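Local coordinates for protein metallocarboxypeptidase (Trypanosoma cruzi, PDB 3DWC) that probably removes single amino acids other than proline from the C-terminal end of peptides, as a metal-dependent carboxypeptidase of the M32 family, at residues K7-V12 / A64-A69; D55-P60 / R89-E94; K78-N83 / K281-Q286. One frame throughout, in Å; residues are numbered along the deposited sequence.

From the N terminus, helix 3-32 comes first, and contact 1 closes a loop of 51 residues, mostly helical, by setting 7-12 against helix 60-71. Contact 2 opens within that loop, at the end of helix 39-57, and closes beyond it on helix 78-95, so the two cross along the chain; in space they touch where I66 packs on W91. Contact 3 follows contact 1 in series, crosses contact 2, and spans 197 residues from the start of helix 78-95 to the loop before helix 294-309. E10 and Q286 join contacts 1 and 3. Together they tie the four N-terminal helices to one another and to that distant loop.

Contact 1: K7-V12 / A64-A69; sequences KELERV and ALIEEA
E8 meets the second segment through the aliphatic part of its side chain: its CG lies 3.4 Å from CD1 of L65, the two side chains crossing at a slant. CG sits anti to the backbone N (chi1 173°), and the chain then bends at chi2. Its carboxylate is held one turn along the same helix by R11, which approaches side-on and gives both NE and NH2 to the single atom OE1. OE1 lies close to the plane of the guanidinium, but NE reaches it from above the carboxylate plane, whereas NH2 comes in nearer to that plane, on the syn side.

L9 supplies the largest buried surface of the contact. Its CG is 3.8 Å from CB of L65, and these two leucine side chains run past each other in opposite directions. One methyl, CD1, comes closest to the backbone, 3.7 Å from N of I66, and also reaches CB of A69 at 4.2 Å. The other, CD2, is 3.8 Å from CG1 of I66, whose side chain stands roughly perpendicular to that of L9. Both branches are therefore used.

The two segments belong to helices 3-32 and 60-71, in the N-terminal part of this mainly helical M32 fold. They run closer to antiparallel than parallel, 142° between their directions, with an axis separation of 9.8 Å. Helix 78-95 adds to the same packing: M87 touches L9, L84 touches A69, and W91 touches I66.

On another side of helix 3-32, K7 forms a salt bridge with E10, its NZ 3.1 Å from OE1. V12, further along, turns its side chain to I62 of helix 60-71.

Contact 2: D55-P60 / R89-E94; sequences DTITAP and RAWELE
I57 carries its CG1 branch anti to the backbone N (chi1 -154°) and extends it at chi2, which sends CD1 across to the backbone of A90; the same rotation leaves CG2 between the backbone N and carbonyl carbon, where it faces E94. The two branches thus touch successive turns of the opposing helix. CD1 stops 3.5 Å from the carbonyl O of A90 and 4.1 Å from CB of the same residue. CG2 lies 3.6 Å from CB of E94, and the two side chains stand at about a right angle to each other.

W91 also has CG anti to its backbone N (chi1 176°), and its indole brings an edge to the end of the first segment. The carbonyl O of I57 lies near the ring plane, 3.1 Å from CD1 of W91. NE1 of W91, 3.5 Å from that O of I57, meets it at too poor an angle for a hydrogen bond. It donates instead to a water 2.9 Å away that lies in the ring plane, and this water donates to O of A59 at 2.6 Å. The bridge links the indole to the chain just beyond the helix end.

These residues join the C-terminal end of helix 39-57, and the short connection to helix 60-71, to the later turns of helix 78-95. T58 is the first residue to depart from helical backbone angles. Helix 60-71 packs on W91 through I62 and R63, while helix 3-32 brings L16 to I57 and F13 to A90.

T58 turns its methyl, CG2, to within 3.9 Å of the carbonyl O of E94. Its OG1 bonds back to O of H54, and the bent side chain of E94 reaches ND1 of that same histidine through OE2.

Contact 3: K78-N83 / K281-Q286; sequences KLQRAN and KGFETQ. With SO4 (sulfate ion), chain T.
A type I beta turn, F283 to Q286, in the loop between helices 259-276 and 294-309 packs against the first turns of helix 78-95. F283 contributes the largest share of the buried surface: its CZ is 3.6 Å from CB of L79, and its CE1 approaches the same CB and CD1 of L79. The leucine meets the ring obliquely. CG of Q80 lies 4.1 Å from CZ of F283, and the Q80 amide, whose OE1 accepts from N of E77, stands perpendicular to the phenyl ring, while ND2 of N83 lies at the ring edge, near its plane.

N83 and Q286 form the direct polar link. With CG anti to the backbone N (chi1 -169°), the asparagine directs its amide into the loop, and ND2 donates to OE1 of Q286 at 2.9 Å. The bond is nearly straight (171° at the hydrogen) and lies in the asparagine amide plane, although the donor is tilted 22° from the carbonyl plane of the glutamine. The two side chains meet at about a right angle. Each amide is also held from outside: ND2 of N83 bonds to OH of Y6 and its OD1 accepts from N of V288, while NE2 of Q286 donates to O of E10, bringing in helix 3-32.

Within the loop, N of G282 donates to OE1 of E284, which it meets from above the carboxylate plane. Away from the loop, R81 holds a sulfate, probably from the crystallisation liquor, at the guanidinium edge. A weak bond runs from its NH2 to sulfate O3, and NE of R81 donates to sulfate O1 at 3.0 Å.

Contact 1: K7-V12 / A64-A69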
# COMPACT_ATOMS: atom_id res chain seq x y z
N LYS B 7 12.12 -27.03 -12.71
CA LYS B 7 12.67 -25.68 -12.69
C LYS B 7 11.78 -24.66 -13.45
O LYS B 7 11.67 -23.48 -13.06
CB LYS B 7 14.10 -25.65 -13.22
CG LYS B 7 15.14 -26.20 -12.22
CD LYS B 7 15.53 -25.10 -11.21
CE LYS B 7 16.15 -25.67 -9.95
NZ LYS B 7 16.61 -24.56 -9.04
N GLU B 8 11.15 -25.11 -14.53
CA GLU B 8 10.20 -24.27 -15.23
C GLU B 8 9.01 -23.96 -14.33
O GLU B 8 8.56 -22.83 -14.29
CB GLU B 8 9.75 -24.92 -16.53
CG GLU B 8 8.62 -24.18 -17.26
CD GLU B 8 9.07 -22.86 -17.86
OE1 GLU B 8 8.23 -21.91 -17.89
OE2 GLU B 8 10.25 -22.78 -18.30
N LEU B 9 8.50 -24.95 -13.61
CA LEU B 9 7.49 -24.71 -12.59
C LEU B 9 7.97 -23.72 -11.53
O LEU B 9 7.22 -22.86 -11.10
CB LEU B 9 7.01 -26.00 -11.94
CG LEU B 9 6.03 -26.81 -12.82
CD1 LEU B 9 6.11 -28.29 -12.50
CD2 LEU B 9 4.60 -26.32 -12.70
N GLU B 10 9.21 -23.84 -11.10
CA GLU B 10 9.71 -22.95 -10.07
C GLU B 10 9.56 -21.52 -10.53
O GLU B 10 9.14 -20.67 -9.78
CB GLU B 10 11.16 -23.25 -9.73
CG GLU B 10 11.34 -24.40 -8.75
CD GLU B 10 12.71 -24.37 -8.05
OE1 GLU B 10 13.64 -23.77 -8.60
OE2 GLU B 10 12.85 -24.95 -6.94
N ARG B 11 9.97 -21.29 -11.78
CA ARG B 11 9.89 -19.97 -12.44
C ARG B 11 8.47 -19.41 -12.52
O ARG B 11 8.24 -18.22 -12.29
CB ARG B 11 10.48 -20.12 -13.85
CG ARG B 11 10.69 -18.80 -14.60
CD ARG B 11 10.97 -19.01 -16.14
NE ARG B 11 9.73 -19.34 -16.86
CZ ARG B 11 8.73 -18.47 -17.09
NH1 ARG B 11 8.80 -17.20 -16.68
NH2 ARG B 11 7.63 -18.88 -17.74
N VAL B 12 7.52 -20.27 -12.87
CA VAL B 12 6.12 -19.90 -12.87
C VAL B 12 5.69 -19.53 -11.47
O VAL B 12 5.03 -18.53 -11.28
CB VAL B 12 5.23 -21.03 -13.37
CG1 VAL B 12 3.76 -20.68 -13.19
CG2 VAL B 12 5.54 -21.32 -14.85
N ALA B 64 0.65 -30.18 -17.59
CA ALA B 64 1.64 -30.93 -18.37
C ALA B 64 3.02 -30.83 -17.72
O ALA B 64 3.77 -31.82 -17.66
CB ALA B 64 1.67 -30.42 -19.80
N LEU B 65 3.37 -29.65 -17.20
CA LEU B 65 4.66 -29.48 -16.54
C LEU B 65 4.72 -30.33 -15.25
O LEU B 65 5.69 -31.04 -15.01
CB LEU B 65 4.95 -28.00 -16.25
CG LEU B 65 5.47 -27.12 -17.39
CD1 LEU B 65 5.56 -25.68 -16.93
CD2 LEU B 65 6.83 -27.60 -17.90
N ILE B 66 3.67 -30.26 -14.45
CA ILE B 66 3.60 -31.01 -13.22
C ILE B 66 3.72 -32.51 -13.49
O ILE B 66 4.46 -33.22 -12.81
CB ILE B 66 2.30 -30.70 -12.41
CG1 ILE B 66 2.28 -29.25 -11.89
CG2 ILE B 66 2.18 -31.60 -11.23
CD1 ILE B 66 0.99 -28.91 -11.16
N GLU B 67 3.00 -32.99 -14.49
CA GLU B 67 3.05 -34.41 -14.89
C GLU B 67 4.44 -34.86 -15.37
O GLU B 67 4.91 -35.92 -14.96
CB GLU B 67 1.98 -34.70 -15.94
CG GLU B 67 0.58 -34.71 -15.32
CD GLU B 67 -0.55 -34.97 -16.32
OE1 GLU B 67 -1.70 -35.05 -15.86
OE2 GLU B 67 -0.30 -35.10 -17.54
N GLU B 68 5.11 -34.08 -16.22
CA GLU B 68 6.48 -34.43 -16.58
C GLU B 68 7.43 -34.45 -15.39
O GLU B 68 8.28 -35.33 -15.28
CB GLU B 68 7.06 -33.52 -17.65
CG GLU B 68 6.43 -33.67 -19.03
CD GLU B 68 6.51 -35.08 -19.62
OE1 GLU B 68 5.78 -35.34 -20.60
OE2 GLU B 68 7.28 -35.94 -19.12
N ALA B 69 7.29 -33.48 -14.50
CA ALA B 69 8.17 -33.40 -13.34
C ALA B 69 7.97 -34.57 -12.40
O ALA B 69 8.93 -35.01 -11.75
CB ALA B 69 7.98 -32.07 -12.59

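Contact 2: D55-P60 / R89-E94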
# COMPACT_ATOMS: atom_id res chain seq x y z
N ASP B 55 -5.42 -17.33 -14.49
CA ASP B 55 -5.08 -17.76 -15.84
C ASP B 55 -3.67 -18.35 -15.92
O ASP B 55 -3.44 -19.30 -16.66
CB ASP B 55 -5.15 -16.59 -16.82
CG ASP B 55 -6.55 -16.09 -17.04
OD1 ASP B 55 -7.52 -16.76 -16.63
OD2 ASP B 55 -6.70 -15.00 -17.62
N THR B 56 -2.74 -17.79 -15.16
CA THR B 56 -1.38 -18.27 -15.10
C THR B 56 -1.29 -19.69 -14.54
O THR B 56 -0.69 -20.56 -15.18
CB THR B 56 -0.50 -17.30 -14.28
OG1 THR B 56 -0.57 -16.01 -14.88
CG2 THR B 56 0.96 -17.75 -14.25
N ILE B 57 -1.91 -19.93 -13.38
CA ILE B 57 -1.84 -21.27 -12.73
C ILE B 57 -2.72 -22.31 -13.42
O ILE B 57 -2.46 -23.51 -13.29
CB ILE B 57 -2.16 -21.23 -11.20
CG1 ILE B 57 -1.48 -22.44 -10.46
CG2 ILE B 57 -3.65 -21.18 -10.96
CD1 ILE B 57 -1.67 -22.49 -8.93
N THR B 58 -3.75 -21.87 -14.15
CA THR B 58 -4.68 -22.78 -14.81
C THR B 58 -4.41 -22.98 -16.29
O THR B 58 -5.18 -23.66 -16.96
CB THR B 58 -6.16 -22.36 -14.66
OG1 THR B 58 -6.37 -21.10 -15.31
CG2 THR B 58 -6.57 -22.30 -13.19
N ALA B 59 -3.33 -22.43 -16.83
CA ALA B 59 -3.03 -22.68 -18.24
C ALA B 59 -2.76 -24.18 -18.44
O ALA B 59 -2.25 -24.86 -17.53
CB ALA B 59 -1.85 -21.83 -18.71
N PRO B 60 -3.16 -24.73 -19.60
CA PRO B 60 -2.86 -26.13 -19.88
C PRO B 60 -1.42 -26.55 -19.57
O PRO B 60 -1.22 -27.61 -18.99
CB PRO B 60 -3.17 -26.24 -21.37
CG PRO B 60 -4.32 -25.28 -21.54
CD PRO B 60 -3.95 -24.12 -20.68
N ARG B 89 -0.62 -29.26 -5.18
CA ARG B 89 -1.67 -28.83 -4.27
C ARG B 89 -2.23 -27.44 -4.62
O ARG B 89 -3.45 -27.28 -4.68
CB ARG B 89 -1.16 -28.83 -2.83
CG ARG B 89 -2.15 -28.23 -1.88
CD ARG B 89 -1.70 -28.31 -0.43
NE ARG B 89 -2.60 -27.48 0.40
CZ ARG B 89 -3.86 -27.81 0.72
NH1 ARG B 89 -4.43 -28.95 0.29
NH2 ARG B 89 -4.57 -26.99 1.46
N ALA B 90 -1.36 -26.44 -4.80
CA ALA B 90 -1.81 -25.09 -5.20
C ALA B 90 -2.52 -25.16 -6.55
O ALA B 90 -3.52 -24.50 -6.72
CB ALA B 90 -0.64 -24.09 -5.28
N TRP B 91 -2.02 -25.97 -7.48
CA TRP B 91 -2.63 -26.10 -8.80
C TRP B 91 -4.03 -26.75 -8.70
O TRP B 91 -4.99 -26.30 -9.31
CB TRP B 91 -1.70 -26.89 -9.72
CG TRP B 91 -2.28 -27.16 -11.06
CD1 TRP B 91 -2.17 -26.39 -12.18
CD2 TRP B 91 -3.07 -28.29 -11.43
NE1 TRP B 91 -2.86 -26.96 -13.22
CE2 TRP B 91 -3.41 -28.14 -12.78
CE3 TRP B 91 -3.51 -29.43 -10.74
CZ2 TRP B 91 -4.18 -29.07 -13.45
CZ3 TRP B 91 -4.28 -30.34 -11.40
CH2 TRP B 91 -4.61 -30.16 -12.74
N GLU B 92 -4.13 -27.81 -7.91
CA GLU B 92 -5.43 -28.47 -7.71
C GLU B 92 -6.44 -27.55 -7.05
O GLU B 92 -7.61 -27.56 -7.37
CB GLU B 92 -5.25 -29.76 -6.91
CG GLU B 92 -4.66 -30.89 -7.73
CD GLU B 92 -4.39 -32.15 -6.94
OE1 GLU B 92 -3.76 -33.08 -7.50
OE2 GLU B 92 -4.80 -32.23 -5.76
N LEU B 93 -5.98 -26.72 -6.13
CA LEU B 93 -6.88 -25.82 -5.42
C LEU B 93 -7.53 -24.80 -6.36
O LEU B 93 -8.64 -24.35 -6.08
CB LEU B 93 -6.15 -25.11 -4.29
CG LEU B 93 -5.90 -25.90 -2.99
CD1 LEU B 93 -4.82 -25.23 -2.08
CD2 LEU B 93 -7.21 -26.10 -2.24
N GLU B 94 -6.84 -24.39 -7.43
CA GLU B 94 -7.42 -23.44 -8.39
C GLU B 94 -8.07 -24.10 -9.59
O GLU B 94 -8.92 -23.50 -10.26
CB GLU B 94 -6.36 -22.45 -8.92
CG GLU B 94 -6.30 -21.11 -8.15
CD GLU B 94 -7.58 -20.26 -8.26
OE1 GLU B 94 -8.03 -19.79 -7.21
OE2 GLU B 94 -8.13 -20.05 -9.36
O HOH W 1 -3.42 -26.65 -16.08

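Contact 3: K78-N83 / K281-Q286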
# COMPACT_ATOMS: atom_id res chain seq x y z
N LYS B 78 15.44 -33.38 -2.04
CA LYS B 78 14.35 -33.77 -1.15
C LYS B 78 13.31 -32.65 -1.03
O LYS B 78 12.11 -32.89 -1.13
CB LYS B 78 14.87 -34.11 0.26
CG LYS B 78 13.85 -34.80 1.16
CD LYS B 78 14.27 -34.76 2.66
CE LYS B 78 14.40 -36.18 3.26
NZ LYS B 78 15.25 -36.22 4.51
N LEU B 79 13.81 -31.46 -0.80
CA LEU B 79 13.01 -30.27 -0.66
C LEU B 79 12.32 -29.85 -1.96
O LEU B 79 11.26 -29.25 -1.92
CB LEU B 79 13.89 -29.14 -0.12
CG LEU B 79 14.26 -29.21 1.37
CD1 LEU B 79 15.05 -27.97 1.75
CD2 LEU B 79 13.03 -29.31 2.27
N GLN B 80 12.93 -30.16 -3.11
CA GLN B 80 12.33 -29.91 -4.42
C GLN B 80 11.18 -30.86 -4.62
O GLN B 80 10.13 -30.49 -5.13
CB GLN B 80 13.36 -30.09 -5.53
CG GLN B 80 14.47 -29.09 -5.50
CD GLN B 80 15.55 -29.34 -6.54
OE1 GLN B 80 15.87 -30.49 -6.85
NE2 GLN B 80 16.12 -28.27 -7.06
N ARG B 81 11.36 -32.12 -4.19
CA ARG B 81 10.27 -33.09 -4.20
C ARG B 81 9.09 -32.61 -3.36
O ARG B 81 7.95 -32.72 -3.78
CB ARG B 81 10.75 -34.48 -3.74
CG ARG B 81 11.77 -35.14 -4.64
CD ARG B 81 11.84 -36.66 -4.43
NE ARG B 81 12.33 -36.94 -3.10
CZ ARG B 81 13.61 -37.07 -2.76
NH1 ARG B 81 14.58 -36.95 -3.65
NH2 ARG B 81 13.92 -37.30 -1.49
N ALA B 82 9.35 -32.08 -2.17
CA ALA B 82 8.26 -31.51 -1.34
C ALA B 82 7.62 -30.31 -2.04
O ALA B 82 6.38 -30.09 -1.99
CB ALA B 82 8.77 -31.07 0.01
N ASN B 83 8.47 -29.51 -2.68
CA ASN B 83 7.99 -28.30 -3.35
C ASN B 83 7.08 -28.73 -4.49
O ASN B 83 6.01 -28.15 -4.67
CB ASN B 83 9.16 -27.42 -3.79
CG ASN B 83 8.74 -26.04 -4.25
OD1 ASN B 83 7.84 -25.41 -3.67
ND2 ASN B 83 9.41 -25.55 -5.30
N LYS B 281 14.80 -22.23 3.91
CA LYS B 281 15.67 -21.24 3.28
C LYS B 281 16.01 -21.73 1.86
O LYS B 281 16.22 -22.93 1.61
CB LYS B 281 16.92 -20.99 4.16
CG LYS B 281 17.96 -20.01 3.54
CD LYS B 281 19.41 -20.61 3.60
CE LYS B 281 20.16 -20.51 2.22
NZ LYS B 281 20.89 -21.81 1.83
N GLY B 282 16.04 -20.79 0.94
CA GLY B 282 16.39 -21.06 -0.45
C GLY B 282 15.16 -21.39 -1.27
O GLY B 282 15.27 -21.62 -2.47
N PHE B 283 13.99 -21.42 -0.64
CA PHE B 283 12.73 -21.67 -1.32
C PHE B 283 11.73 -20.55 -1.13
O PHE B 283 10.51 -20.74 -1.21
CB PHE B 283 12.16 -22.99 -0.83
CG PHE B 283 12.88 -24.20 -1.39
CD1 PHE B 283 14.01 -24.72 -0.77
CD2 PHE B 283 12.40 -24.81 -2.55
CE1 PHE B 283 14.64 -25.84 -1.28
CE2 PHE B 283 13.01 -25.93 -3.07
CZ PHE B 283 14.15 -26.44 -2.44
N GLU B 284 12.25 -19.34 -0.94
CA GLU B 284 11.43 -18.22 -0.44
C GLU B 284 10.21 -17.84 -1.30
O GLU B 284 9.15 -17.52 -0.76
CB GLU B 284 12.33 -16.99 -0.19
CG GLU B 284 13.23 -17.16 1.03
CD GLU B 284 14.55 -17.85 0.73
OE1 GLU B 284 15.25 -18.15 1.70
OE2 GLU B 284 14.90 -18.11 -0.44
N THR B 285 10.34 -17.94 -2.62
CA THR B 285 9.25 -17.56 -3.55
C THR B 285 8.38 -18.76 -4.00
O THR B 285 7.55 -18.64 -4.91
CB THR B 285 9.85 -16.94 -4.81
OG1 THR B 285 10.54 -17.96 -5.55
CG2 THR B 285 10.83 -15.80 -4.44
N GLN B 286 8.54 -19.90 -3.31
CA GLN B 286 7.89 -21.16 -3.65
C GLN B 286 6.86 -21.62 -2.62
O GLN B 286 6.95 -21.27 -1.43
CB GLN B 286 8.98 -22.24 -3.72
CG GLN B 286 10.04 -21.99 -4.79
CD GLN B 286 9.47 -22.00 -6.18
OE1 GLN B 286 8.83 -22.98 -6.59
NE2 GLN B 286 9.71 -20.91 -6.95
S SO4 T . 10.47 -38.03 -0.24
O1 SO4 T . 10.14 -36.89 -1.09
O2 SO4 T . 11.11 -39.10 -1.00
O3 SO4 T . 11.37 -37.59 0.83
O4 SO4 T . 9.23 -38.57 0.29